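Local coordinates for probable tagatose 6-phosphate kinase (Sinorhizobium meliloti, PDB 3TXV), which is thought to phosphorylate tagatose 6-phosphate and is related in sequence to the GatZ/KbaZ-like subunits of D-tagatose-1,6-bisphosphate aldolase, at residues V33-M38 / D80-P85; I50-N55 / E69-F74; F125-L130 / I285-P290; E372-L377 / Q406-A411. All coordinates share one frame; numbering follows the deposited sequence.

Interaction 1 (V33-M38 / D80-P85); sequences VIEAAM and DRIEFP
Met-38, present as selenomethionine, crosses Ile-82 and Phe-84 at a slant and carries most of this apolar contact. Its CB meets the tip of Ile-82, 3.9 Å from CD1, and also nears Phe-84 CD2. The next carbon sits over the middle of the phenyl ring: with CG turned anti to the carbonyl carbon (chi1 -78°), a CH-pi contact forms 4.1 Å from CG to the centroid of the Phe-84 ring, 10° off the normal. Further out, SE stands obliquely to the same ring as a Met-aromatic contact and comes within 4.1 Å of Ile-82 CD1. CE passes beyond the rim, 4.3 Å from Phe-84 CD1. Pro-85 CD lies over the opposite face, toward its rim, so the ring is held between two aliphatic groups. Ile-82 CG2 lies beside the carboxylate of Glu-35, whose OE2 is bound in a salt bridge to Lys-408. Replacing Ile-82 with an alanine would probably open a gap beside Met-38 CB and SE and leave the selenium end freer to turn beside Phe-84. Helix 68-81 ends here in a Schellman motif with Glu-83 at C-prime, and the turn that follows packs on helix 31-43 in the outer helical layer of a TIM barrel.

Interaction 2 (I50-N55 / E69-F74); sequences IEATCN and EDFTRF
Glu-51 OE2 is gripped by two groups, Lys-127 NZ in a salt bridge and Ser-25 OG in a hydrogen bond, while the main-chain O of the same residue approaches the ring of Phe-71. OE1 adds a long, weak ion pair with Lys-287. Glu-51 turns its CB away from helix 69-74, whereas the neighbouring Ile-50 and Ala-52 direct their CB atoms toward the helix, as strand alternation requires. Phe-71 fills the space between. Its CG is anti to the backbone N (chi1 -164°), which carries the ring off the helix and down onto the strand, CZ leading. Ala-52 CB sits over one face, displaced toward the rim, with a CH-pi distance of 4.1 Å to the centroid of the Phe-71 ring. At the edge, near the ring plane, Ile-50 CG2 lies 4.2 Å from Phe-71 CZ, and Glu-51 O comes to 4.3 Å of Phe-71 CZ from an oblique direction. Leu-91 of the next strand also touches the ring. The segment axes approach to 10.7 Å and run nearly antiparallel, at 152°, as expected where strand 48-53 leads into helix 68-81 of a beta-alpha-beta unit. No hydrogen bond crosses the contact, so between these two segments it rests on apolar packing, while the charged end of Glu-51 finds its partners inside the barrel.

Interaction 3 (F125-L130 / I285-P290); sequences FTKLHL and ILKVGP
Two lysines meet end to end in the buried interior of the barrel, reaching inward from strands 127-130 and 283-288, which stand opposite each other in the order of the closed sheet. Lys-127 and Lys-287 approach tip to tip, with 4.0 Å between Lys-127 NZ and Lys-287 NZ, while the nearest backbones, at the CA atoms of Lys-127 and Ile-285, remain 11.5 Å apart. Lys-127 leaves its strand with CG anti to the backbone N (chi1 -162°), runs straight through chi2, and bends only in its last two torsions to present the ammonium group to the middle of the barrel. The like charges are offset by carboxylates: Glu-263 bridges the pair, taking Lys-127 NZ at OE1 and Lys-287 NZ at OE2, and Asp-94 OD1 is a second acid for Lys-287, as Glu-51 is for Lys-127. The eight parallel strands form a TIM barrel, and this network of acids and lysines gathers side chains from several of them around the axis. Four salt bridges thus balance the two amines. The aliphatic part of the contact is slight: Ile-285 CD1 lies 4.5 Å from Lys-127 CE, and the same isoleucine packs against Ile-23 and Val-261. Farther along strand 127-130, His-129 stacks edge-to-face on His-95 and bonds through NE2 to Gly-176 O, while its ND1 is hydrogen-bonded to His-95 N and to OD1 of Asp-94, the acid that also pairs with Lys-287.

Interaction 4 (E372-L377 / Q406-A411); sequences ELMSLL and QAKPLA
Met-374 and Ala-407 bury the most surface here, with Leu-377 next, and together they bring the end of helix 364-376 onto the first turn of helix 407-424. Met-374, a selenomethionine, starts off alongside the partner helix and then folds toward it: CG is anti to the carbonyl carbon (chi1 -72°) and the chain bends at chi2 (-49°) and chi3 (-93°), bringing SE and CE across. SE comes to 4.2 Å from Ala-407 CB, and the methyl group ends on the backbone beyond, where Met-374 CE touches both the C atom of Ala-407 and CA of Lys-408. The same CE lies 3.7 Å from Lys-408 CB, near the root of a side chain whose NZ pairs with Glu-35. The methyl of Ala-407 is met a second time, by Leu-377: Leu-377 CB is 3.9 Å from Ala-407 CB, and Leu-377 CD1 follows at 4.0 Å from the same atom. So small a residue is consistent with the close backbones, with 6.3 Å between the CA atoms of Leu-377 and Ala-407. On helix 290-310, Leu-300 and Leu-303 touch Met-374 and Ala-407 respectively. With Gln-406 at the N-cap position, the end of one helix packs against the N-terminal turn of the third helix after it, in the alpha-helical C-terminal portion that follows the last strand of the TIM barrel.

How the interactions relate
From the N terminus, helix 31-43 opens interaction 1, and interaction 2 forms and closes within that loop before residues 80-85 complete it; both use helix 68-81. The nested pair meets through Ile-34, which packs on Ile-50 and Phe-74. Interaction 3 follows in series and spans most of the remaining barrel, from the fourth strand to the eighth. It joins interaction 2 from both sides of the sheet: Glu-51 bonds Lys-127 within the barrel, while Phe-71 packs on Phe-125 outside. Interaction 4 closes last, in the helices beyond the barrel, and none of the loops cross. The salt bridge Glu-35 to Lys-408 ties interaction 4 back to interaction 1.

Interaction 1 (V33-M38 / D80-P85)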
loop_
_atom_site.group_PDB
_atom_site.type_symbol
_atom_site.label_atom_id
_atom_site.label_comp_id
_atom_site.label_asym_id
_atom_site.label_seq_id
_atom_site.Cartn_x
_atom_site.Cartn_y
_atom_site.Cartn_z
ATOM N N VAL A 33 -8.378 -1.466 7.412
ATOM C CA VAL A 33 -6.920 -1.392 7.502
ATOM C C VAL A 33 -6.501 0.026 7.955
ATOM O O VAL A 33 -5.634 0.183 8.800
ATOM C CB VAL A 33 -6.182 -1.802 6.183
ATOM C CG1 VAL A 33 -4.650 -1.587 6.311
ATOM C CG2 VAL A 33 -6.476 -3.227 5.818
ATOM N N ILE A 34 -7.136 1.057 7.428
ATOM C CA ILE A 34 -6.765 2.383 7.863
ATOM C C ILE A 34 -7.009 2.547 9.386
ATOM O O ILE A 34 -6.074 2.912 10.129
ATOM C CB ILE A 34 -7.459 3.470 7.013
ATOM C CG1 ILE A 34 -6.800 3.535 5.635
ATOM C CG2 ILE A 34 -7.342 4.837 7.678
ATOM C CD1 ILE A 34 -7.786 3.761 4.523
ATOM N N GLU A 35 -8.243 2.253 9.830
ATOM C CA GLU A 35 -8.636 2.259 11.243
ATOM C C GLU A 35 -7.611 1.510 12.063
ATOM O O GLU A 35 -7.161 1.996 13.093
ATOM C CB GLU A 35 -10.009 1.612 11.391
ATOM C CG GLU A 35 -10.604 1.470 12.831
ATOM C CD GLU A 35 -12.114 1.147 12.781
ATOM O OE1 GLU A 35 -12.703 1.152 11.661
ATOM O OE2 GLU A 35 -12.728 0.912 13.839
ATOM N N ALA A 36 -7.223 0.336 11.584
ATOM C CA ALA A 36 -6.252 -0.498 12.278
ATOM C C ALA A 36 -4.845 0.096 12.289
ATOM O O ALA A 36 -4.125 0.014 13.283
ATOM C CB ALA A 36 -6.238 -1.872 11.666
ATOM N N ALA A 37 -4.460 0.697 11.179
ATOM C CA ALA A 37 -3.186 1.387 11.105
ATOM C C ALA A 37 -3.179 2.526 12.068
ATOM O O ALA A 37 -2.223 2.709 12.791
ATOM C CB ALA A 37 -2.897 1.882 9.697
HETATM N N MSE A 38 -4.240 3.302 12.086
HETATM C CA MSE A 38 -4.280 4.395 13.032
HETATM C C MSE A 38 -4.142 3.870 14.478
HETATM O O MSE A 38 -3.219 4.254 15.173
HETATM C CB MSE A 38 -5.528 5.252 12.825
HETATM C CG MSE A 38 -5.448 6.221 11.651
HETATM SE SE MSE A 38 -7.263 6.579 11.213
HETATM C CE MSE A 38 -7.196 8.219 10.202
ATOM N N ASP A 80 -12.030 10.347 13.050
ATOM C CA ASP A 80 -13.022 10.833 13.987
ATOM C C ASP A 80 -13.672 9.652 14.701
ATOM O O ASP A 80 -13.588 9.569 15.928
ATOM C CB ASP A 80 -14.097 11.669 13.284
ATOM C CG ASP A 80 -13.543 12.892 12.612
ATOM O OD1 ASP A 80 -12.367 13.291 12.877
ATOM O OD2 ASP A 80 -14.323 13.444 11.808
ATOM N N ARG A 81 -14.302 8.747 13.944
ATOM C CA ARG A 81 -14.979 7.594 14.533
ATOM C C ARG A 81 -14.231 7.017 15.762
ATOM O O ARG A 81 -14.863 6.452 16.667
ATOM C CB ARG A 81 -15.213 6.492 13.474
ATOM C CG ARG A 81 -16.408 6.664 12.527
ATOM N N ILE A 82 -12.904 7.187 15.788
ATOM C CA ILE A 82 -12.011 6.564 16.785
ATOM C C ILE A 82 -11.154 7.571 17.560
ATOM O O ILE A 82 -10.118 7.193 18.125
ATOM C CB ILE A 82 -11.055 5.485 16.136
ATOM C CG1 ILE A 82 -10.193 6.096 15.023
ATOM C CG2 ILE A 82 -11.854 4.316 15.583
ATOM C CD1 ILE A 82 -8.909 5.362 14.744
ATOM N N GLU A 83 -11.560 8.843 17.567
ATOM C CA GLU A 83 -10.810 9.916 18.244
ATOM C C GLU A 83 -9.295 9.872 17.931
ATOM O O GLU A 83 -8.450 9.753 18.845
ATOM C CB GLU A 83 -11.022 9.882 19.778
ATOM C CG GLU A 83 -12.270 9.129 20.293
ATOM C CD GLU A 83 -13.453 10.050 20.582
ATOM O OE1 GLU A 83 -14.150 10.489 19.623
ATOM O OE2 GLU A 83 -13.680 10.324 21.791
ATOM N N PHE A 84 -8.953 9.959 16.657
ATOM C CA PHE A 84 -7.566 10.027 16.260
ATOM C C PHE A 84 -7.293 11.367 15.621
ATOM O O PHE A 84 -8.014 11.795 14.749
ATOM C CB PHE A 84 -7.244 8.940 15.274
ATOM C CG PHE A 84 -5.823 8.904 14.899
ATOM C CD1 PHE A 84 -5.365 9.626 13.855
ATOM C CD2 PHE A 84 -4.936 8.176 15.609
ATOM C CE1 PHE A 84 -4.073 9.610 13.539
ATOM C CE2 PHE A 84 -3.631 8.171 15.279
ATOM C CZ PHE A 84 -3.206 8.872 14.246
ATOM N N PRO A 85 -6.285 12.073 16.100
ATOM C CA PRO A 85 -5.982 13.396 15.568
ATOM C C PRO A 85 -5.399 13.488 14.173
ATOM O O PRO A 85 -4.384 12.908 13.885
ATOM C CB PRO A 85 -4.975 13.932 16.562
ATOM C CG PRO A 85 -4.376 12.784 17.129
ATOM C CD PRO A 85 -5.372 11.713 17.183
#

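Interaction 2 (I50-N55 / E69-F74)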
loop_
_atom_site.group_PDB
_atom_site.type_symbol
_atom_site.label_atom_id
_atom_site.label_comp_id
_atom_site.label_asym_id
_atom_site.label_seq_id
_atom_site.Cartn_x
_atom_site.Cartn_y
_atom_site.Cartn_z
ATOM N N ILE A 50 -0.246 7.317 5.551
ATOM C CA ILE A 50 -1.154 6.655 4.620
ATOM C C ILE A 50 -1.021 7.158 3.169
ATOM O O ILE A 50 -1.075 8.369 2.899
ATOM C CB ILE A 50 -2.585 6.713 5.087
ATOM C CG1 ILE A 50 -2.685 6.028 6.420
ATOM C CG2 ILE A 50 -3.477 5.976 4.111
ATOM C CD1 ILE A 50 -3.825 6.557 7.246
ATOM N N GLU A 51 -0.869 6.203 2.248
ATOM C CA GLU A 51 -0.530 6.499 0.855
ATOM C C GLU A 51 -1.631 6.062 -0.115
ATOM O O GLU A 51 -2.320 5.098 0.132
ATOM C CB GLU A 51 0.799 5.825 0.485
ATOM C CG GLU A 51 1.954 6.165 1.406
ATOM C CD GLU A 51 3.193 6.563 0.628
ATOM O OE1 GLU A 51 3.023 7.155 -0.472
ATOM O OE2 GLU A 51 4.333 6.289 1.105
ATOM N N ALA A 52 -1.793 6.793 -1.206
ATOM C CA ALA A 52 -2.660 6.400 -2.305
ATOM C C ALA A 52 -1.837 6.443 -3.611
ATOM O O ALA A 52 -0.834 7.146 -3.648
ATOM C CB ALA A 52 -3.828 7.333 -2.363
ATOM N N THR A 53 -2.217 5.687 -4.647
ATOM C CA THR A 53 -1.468 5.685 -5.944
ATOM C C THR A 53 -2.165 6.475 -7.036
ATOM O O THR A 53 -3.375 6.542 -7.062
ATOM C CB THR A 53 -1.188 4.255 -6.570
ATOM O OG1 THR A 53 -2.315 3.398 -6.393
ATOM C CG2 THR A 53 0.054 3.595 -6.012
ATOM N N CYS A 54 -1.381 7.035 -7.951
ATOM C CA CYS A 54 -1.862 7.793 -9.099
ATOM C C CYS A 54 -3.162 7.247 -9.629
ATOM O O CYS A 54 -4.178 7.958 -9.650
ATOM C CB CYS A 54 -0.806 7.771 -10.213
ATOM S SG CYS A 54 -0.217 6.034 -10.754
ATOM N N ASN A 55 -3.102 5.975 -10.047
ATOM C CA ASN A 55 -4.241 5.160 -10.520
ATOM C C ASN A 55 -5.454 5.097 -9.598
ATOM O O ASN A 55 -6.592 5.215 -10.036
ATOM C CB ASN A 55 -3.770 3.734 -10.725
ATOM C CG ASN A 55 -3.096 3.509 -12.069
ATOM O OD1 ASN A 55 -3.139 4.335 -12.999
ATOM N ND2 ASN A 55 -2.471 2.348 -12.181
ATOM N N GLU A 69 -9.091 14.995 -2.807
ATOM C CA GLU A 69 -9.903 15.623 -1.777
ATOM C C GLU A 69 -10.811 14.575 -1.148
ATOM O O GLU A 69 -10.888 14.489 0.071
ATOM C CB GLU A 69 -10.703 16.811 -2.353
ATOM C CG GLU A 69 -11.266 17.830 -1.325
ATOM C CD GLU A 69 -10.194 18.432 -0.400
ATOM O OE1 GLU A 69 -9.176 18.975 -0.916
ATOM O OE2 GLU A 69 -10.376 18.361 0.850
ATOM N N ASP A 70 -11.478 13.773 -1.973
ATOM C CA ASP A 70 -12.340 12.695 -1.472
ATOM C C ASP A 70 -11.570 11.842 -0.453
ATOM O O ASP A 70 -12.033 11.599 0.678
ATOM C CB ASP A 70 -12.857 11.813 -2.621
ATOM C CG ASP A 70 -13.912 12.516 -3.499
ATOM O OD1 ASP A 70 -14.599 13.462 -3.023
ATOM O OD2 ASP A 70 -14.064 12.105 -4.674
ATOM N N PHE A 71 -10.375 11.426 -0.854
ATOM C CA PHE A 71 -9.524 10.591 -0.033
ATOM C C PHE A 71 -9.218 11.244 1.291
ATOM O O PHE A 71 -9.162 10.586 2.330
ATOM C CB PHE A 71 -8.212 10.296 -0.765
ATOM C CG PHE A 71 -7.443 9.162 -0.171
ATOM C CD1 PHE A 71 -7.741 7.865 -0.505
ATOM C CD2 PHE A 71 -6.439 9.396 0.729
ATOM C CE1 PHE A 71 -7.053 6.837 0.048
ATOM C CE2 PHE A 71 -5.741 8.368 1.275
ATOM C CZ PHE A 71 -6.046 7.089 0.938
ATOM N N THR A 72 -9.019 12.548 1.242
ATOM C CA THR A 72 -8.574 13.291 2.398
ATOM C C THR A 72 -9.640 13.383 3.481
ATOM O O THR A 72 -9.332 13.645 4.633
ATOM C CB THR A 72 -8.169 14.702 2.005
ATOM O OG1 THR A 72 -7.162 15.139 2.912
ATOM N N ARG A 73 -10.891 13.171 3.101
ATOM C CA ARG A 73 -11.985 13.310 4.021
ATOM C C ARG A 73 -12.465 11.920 4.413
ATOM O O ARG A 73 -12.874 11.693 5.549
ATOM C CB ARG A 73 -13.100 14.137 3.374
ATOM N N PHE A 74 -12.423 11.002 3.453
ATOM C CA PHE A 74 -12.533 9.568 3.712
ATOM C C PHE A 74 -11.657 9.127 4.904
ATOM O O PHE A 74 -12.166 8.652 5.916
ATOM C CB PHE A 74 -12.145 8.821 2.428
ATOM C CG PHE A 74 -12.115 7.320 2.563
ATOM C CD1 PHE A 74 -13.298 6.584 2.532
ATOM C CD2 PHE A 74 -10.900 6.650 2.680
ATOM C CE1 PHE A 74 -13.269 5.218 2.658
ATOM C CE2 PHE A 74 -10.864 5.283 2.802
ATOM C CZ PHE A 74 -12.038 4.556 2.787
#

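Interaction 3 (F125-L130 / I285-P290)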
loop_
_atom_site.group_PDB
_atom_site.type_symbol
_atom_site.label_atom_id
_atom_site.label_comp_id
_atom_site.label_asym_id
_atom_site.label_seq_id
_atom_site.Cartn_x
_atom_site.Cartn_y
_atom_site.Cartn_z
ATOM N N PHE A 125 -1.659 16.409 0.860
ATOM C CA PHE A 125 -0.683 15.344 0.675
ATOM C C PHE A 125 0.683 15.923 0.809
ATOM O O PHE A 125 0.995 16.889 0.146
ATOM C CB PHE A 125 -0.822 14.698 -0.689
ATOM C CG PHE A 125 -2.004 13.790 -0.815
ATOM C CD1 PHE A 125 -3.290 14.310 -0.943
ATOM C CD2 PHE A 125 -1.826 12.412 -0.832
ATOM C CE1 PHE A 125 -4.393 13.473 -1.073
ATOM C CE2 PHE A 125 -2.926 11.550 -0.970
ATOM C CZ PHE A 125 -4.219 12.087 -1.088
ATOM N N THR A 126 1.477 15.340 1.697
ATOM C CA THR A 126 2.801 15.861 2.051
ATOM C C THR A 126 3.950 14.871 1.756
ATOM O O THR A 126 5.124 15.179 1.987
ATOM C CB THR A 126 2.843 16.342 3.538
ATOM O OG1 THR A 126 2.559 15.234 4.410
ATOM N N LYS A 127 3.618 13.688 1.247
ATOM C CA LYS A 127 4.654 12.852 0.643
ATOM C C LYS A 127 4.323 12.650 -0.811
ATOM O O LYS A 127 3.227 12.217 -1.118
ATOM C CB LYS A 127 4.791 11.522 1.353
ATOM C CG LYS A 127 6.073 10.796 1.094
ATOM C CD LYS A 127 6.114 9.586 1.984
ATOM C CE LYS A 127 6.858 8.403 1.328
ATOM N NZ LYS A 127 6.180 7.787 0.142
ATOM N N LEU A 128 5.251 12.993 -1.705
ATOM C CA LEU A 128 4.992 12.903 -3.158
ATOM C C LEU A 128 6.036 12.057 -3.854
ATOM O O LEU A 128 7.223 12.410 -3.917
ATOM C CB LEU A 128 4.938 14.295 -3.799
ATOM C CG LEU A 128 3.673 15.171 -3.773
ATOM C CD1 LEU A 128 2.606 14.784 -2.746
ATOM C CD2 LEU A 128 4.068 16.617 -3.615
ATOM N N HIS A 129 5.609 10.913 -4.351
ATOM C CA HIS A 129 6.531 10.070 -5.091
ATOM C C HIS A 129 6.389 10.345 -6.592
ATOM O O HIS A 129 5.298 10.222 -7.190
ATOM C CB HIS A 129 6.294 8.613 -4.739
ATOM C CG HIS A 129 7.034 7.656 -5.598
ATOM N ND1 HIS A 129 6.464 6.491 -6.054
ATOM C CD2 HIS A 129 8.286 7.681 -6.093
ATOM C CE1 HIS A 129 7.341 5.829 -6.787
ATOM N NE2 HIS A 129 8.456 6.533 -6.830
ATOM N N LEU A 130 7.491 10.776 -7.182
ATOM C CA LEU A 130 7.469 11.215 -8.553
ATOM C C LEU A 130 8.105 10.163 -9.438
ATOM O O LEU A 130 9.344 10.056 -9.540
ATOM C CB LEU A 130 8.198 12.548 -8.695
ATOM C CG LEU A 130 7.612 13.746 -7.956
ATOM C CD1 LEU A 130 8.557 14.921 -8.051
ATOM C CD2 LEU A 130 6.220 14.099 -8.473
ATOM N N ILE A 285 11.890 3.474 4.613
ATOM C CA ILE A 285 10.468 3.594 4.354
ATOM C C ILE A 285 10.060 2.290 3.730
ATOM O O ILE A 285 10.630 1.872 2.706
ATOM C CB ILE A 285 10.131 4.721 3.405
ATOM C CG1 ILE A 285 10.417 6.076 4.068
ATOM C CG2 ILE A 285 8.705 4.589 2.981
ATOM C CD1 ILE A 285 10.745 7.134 3.106
ATOM N N LEU A 286 9.081 1.660 4.378
ATOM C CA LEU A 286 8.635 0.312 4.110
ATOM C C LEU A 286 7.213 0.365 3.636
ATOM O O LEU A 286 6.312 0.618 4.422
ATOM C CB LEU A 286 8.680 -0.490 5.408
ATOM C CG LEU A 286 10.074 -0.666 5.991
ATOM C CD1 LEU A 286 9.981 -0.893 7.474
ATOM C CD2 LEU A 286 10.799 -1.827 5.277
ATOM N N LYS A 287 6.962 0.039 2.397
ATOM C CA LYS A 287 5.607 0.052 1.940
ATOM C C LYS A 287 4.962 -1.300 2.061
ATOM O O LYS A 287 5.444 -2.273 1.543
ATOM C CB LYS A 287 5.582 0.463 0.489
ATOM C CG LYS A 287 5.878 1.894 0.255
ATOM C CD LYS A 287 5.388 2.328 -1.090
ATOM C CE LYS A 287 4.389 3.426 -0.992
ATOM N NZ LYS A 287 4.730 4.567 -1.826
ATOM N N VAL A 288 3.875 -1.371 2.788
ATOM C CA VAL A 288 3.154 -2.589 2.858
ATOM C C VAL A 288 1.784 -2.218 2.459
ATOM O O VAL A 288 1.325 -1.192 2.805
ATOM C CB VAL A 288 3.159 -3.095 4.247
ATOM C CG1 VAL A 288 2.659 -2.074 5.148
ATOM C CG2 VAL A 288 2.415 -4.361 4.356
ATOM N N GLY A 289 1.146 -3.081 1.695
ATOM C CA GLY A 289 -0.251 -2.989 1.378
ATOM C C GLY A 289 -0.946 -4.321 1.412
ATOM O O GLY A 289 -1.788 -4.570 2.212
ATOM N N PRO A 290 -0.548 -5.184 0.512
ATOM C CA PRO A 290 -1.173 -6.456 0.255
ATOM C C PRO A 290 -1.130 -7.352 1.440
ATOM O O PRO A 290 -2.044 -8.046 1.746
ATOM C CB PRO A 290 -0.326 -6.984 -0.860
ATOM C CG PRO A 290 0.030 -5.801 -1.606
ATOM C CD PRO A 290 -0.047 -4.624 -0.733
#

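Interaction 4 (E372-L377 / Q406-A411)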
loop_
_atom_site.group_PDB
_atom_site.type_symbol
_atom_site.label_atom_id
_atom_site.label_comp_id
_atom_site.label_asym_id
_atom_site.label_seq_id
_atom_site.Cartn_x
_atom_site.Cartn_y
_atom_site.Cartn_z
ATOM N N GLU A 372 -23.573 -8.424 5.760
ATOM C CA GLU A 372 -24.464 -9.461 6.239
ATOM C C GLU A 372 -23.743 -10.231 7.365
ATOM O O GLU A 372 -24.326 -10.524 8.417
ATOM C CB GLU A 372 -24.891 -10.382 5.088
ATOM C CG GLU A 372 -26.051 -11.309 5.419
ATOM C CD GLU A 372 -26.653 -11.997 4.181
ATOM O OE1 GLU A 372 -25.950 -12.762 3.487
ATOM O OE2 GLU A 372 -27.851 -11.788 3.893
ATOM N N LEU A 373 -22.454 -10.508 7.136
ATOM C CA LEU A 373 -21.660 -11.367 7.991
ATOM C C LEU A 373 -21.245 -10.653 9.240
ATOM O O LEU A 373 -21.286 -11.243 10.311
ATOM C CB LEU A 373 -20.421 -11.864 7.245
ATOM C CG LEU A 373 -19.241 -12.456 8.023
ATOM C CD1 LEU A 373 -19.627 -13.724 8.769
ATOM C CD2 LEU A 373 -18.058 -12.716 7.097
HETATM N N MSE A 374 -20.831 -9.396 9.107
HETATM C CA MSE A 374 -20.435 -8.589 10.259
HETATM C C MSE A 374 -21.584 -8.341 11.225
HETATM O O MSE A 374 -21.367 -8.265 12.444
HETATM C CB MSE A 374 -19.827 -7.248 9.833
HETATM C CG MSE A 374 -18.447 -7.393 9.232
HETATM SE SE MSE A 374 -17.340 -8.502 10.368
HETATM C CE MSE A 374 -16.576 -7.067 11.362
ATOM N N SER A 375 -22.790 -8.219 10.679
ATOM C CA SER A 375 -23.927 -7.812 11.459
ATOM C C SER A 375 -24.599 -9.057 12.030
ATOM O O SER A 375 -25.276 -9.011 13.061
ATOM C CB SER A 375 -24.889 -6.982 10.606
ATOM O OG SER A 375 -25.789 -7.813 9.893
ATOM N N LEU A 376 -24.407 -10.179 11.357
ATOM C CA LEU A 376 -24.873 -11.438 11.890
ATOM C C LEU A 376 -24.019 -11.863 13.088
ATOM O O LEU A 376 -24.460 -12.704 13.884
ATOM C CB LEU A 376 -24.833 -12.493 10.817
ATOM C CG LEU A 376 -25.093 -13.923 11.231
ATOM C CD1 LEU A 376 -26.521 -13.980 11.673
ATOM C CD2 LEU A 376 -24.853 -14.830 10.054
ATOM N N LEU A 377 -22.824 -11.279 13.245
ATOM C CA LEU A 377 -21.987 -11.591 14.417
ATOM C C LEU A 377 -21.909 -10.453 15.454
ATOM O O LEU A 377 -21.200 -10.558 16.456
ATOM C CB LEU A 377 -20.599 -12.069 13.979
ATOM C CG LEU A 377 -20.520 -13.358 13.138
ATOM C CD1 LEU A 377 -19.118 -13.558 12.582
ATOM C CD2 LEU A 377 -20.947 -14.597 13.878
ATOM N N GLN A 406 -14.960 -10.689 19.566
ATOM C CA GLN A 406 -16.091 -10.265 18.779
ATOM C C GLN A 406 -15.562 -10.020 17.382
ATOM O O GLN A 406 -14.401 -9.802 17.213
ATOM C CB GLN A 406 -16.741 -9.053 19.405
ATOM C CG GLN A 406 -17.048 -9.243 20.859
ATOM C CD GLN A 406 -18.219 -8.429 21.346
ATOM O OE1 GLN A 406 -18.248 -7.221 21.213
ATOM N NE2 GLN A 406 -19.167 -9.083 21.951
ATOM N N ALA A 407 -16.395 -10.090 16.368
ATOM C CA ALA A 407 -15.913 -10.143 15.001
ATOM C C ALA A 407 -15.072 -8.988 14.463
ATOM O O ALA A 407 -14.083 -9.218 13.831
ATOM C CB ALA A 407 -17.072 -10.410 14.091
ATOM N N LYS A 408 -15.451 -7.761 14.716
ATOM C CA LYS A 408 -14.671 -6.578 14.281
ATOM C C LYS A 408 -13.357 -6.454 15.052
ATOM O O LYS A 408 -12.305 -6.175 14.450
ATOM C CB LYS A 408 -15.525 -5.310 14.436
ATOM C CG LYS A 408 -15.133 -4.085 13.627
ATOM C CD LYS A 408 -14.535 -3.016 14.537
ATOM C CE LYS A 408 -15.174 -1.622 14.294
ATOM N NZ LYS A 408 -14.662 -0.914 13.080
ATOM N N PRO A 409 -13.398 -6.648 16.385
ATOM C CA PRO A 409 -12.110 -6.714 17.057
ATOM C C PRO A 409 -11.218 -7.838 16.531
ATOM O O PRO A 409 -10.003 -7.677 16.473
ATOM C CB PRO A 409 -12.503 -6.960 18.522
ATOM C CG PRO A 409 -13.769 -6.187 18.668
ATOM C CD PRO A 409 -14.496 -6.416 17.352
ATOM N N LEU A 410 -11.800 -8.962 16.139
ATOM C CA LEU A 410 -10.980 -10.032 15.599
ATOM C C LEU A 410 -10.430 -9.696 14.203
ATOM O O LEU A 410 -9.311 -10.111 13.835
ATOM C CB LEU A 410 -11.712 -11.369 15.652
ATOM C CG LEU A 410 -11.947 -11.937 17.065
ATOM C CD1 LEU A 410 -13.005 -13.010 17.043
ATOM C CD2 LEU A 410 -10.655 -12.470 17.712
ATOM N N ALA A 411 -11.175 -8.896 13.454
ATOM C CA ALA A 411 -10.673 -8.391 12.186
ATOM C C ALA A 411 -9.537 -7.375 12.382
ATOM O O ALA A 411 -8.489 -7.550 11.814
ATOM C CB ALA A 411 -11.820 -7.818 11.344
#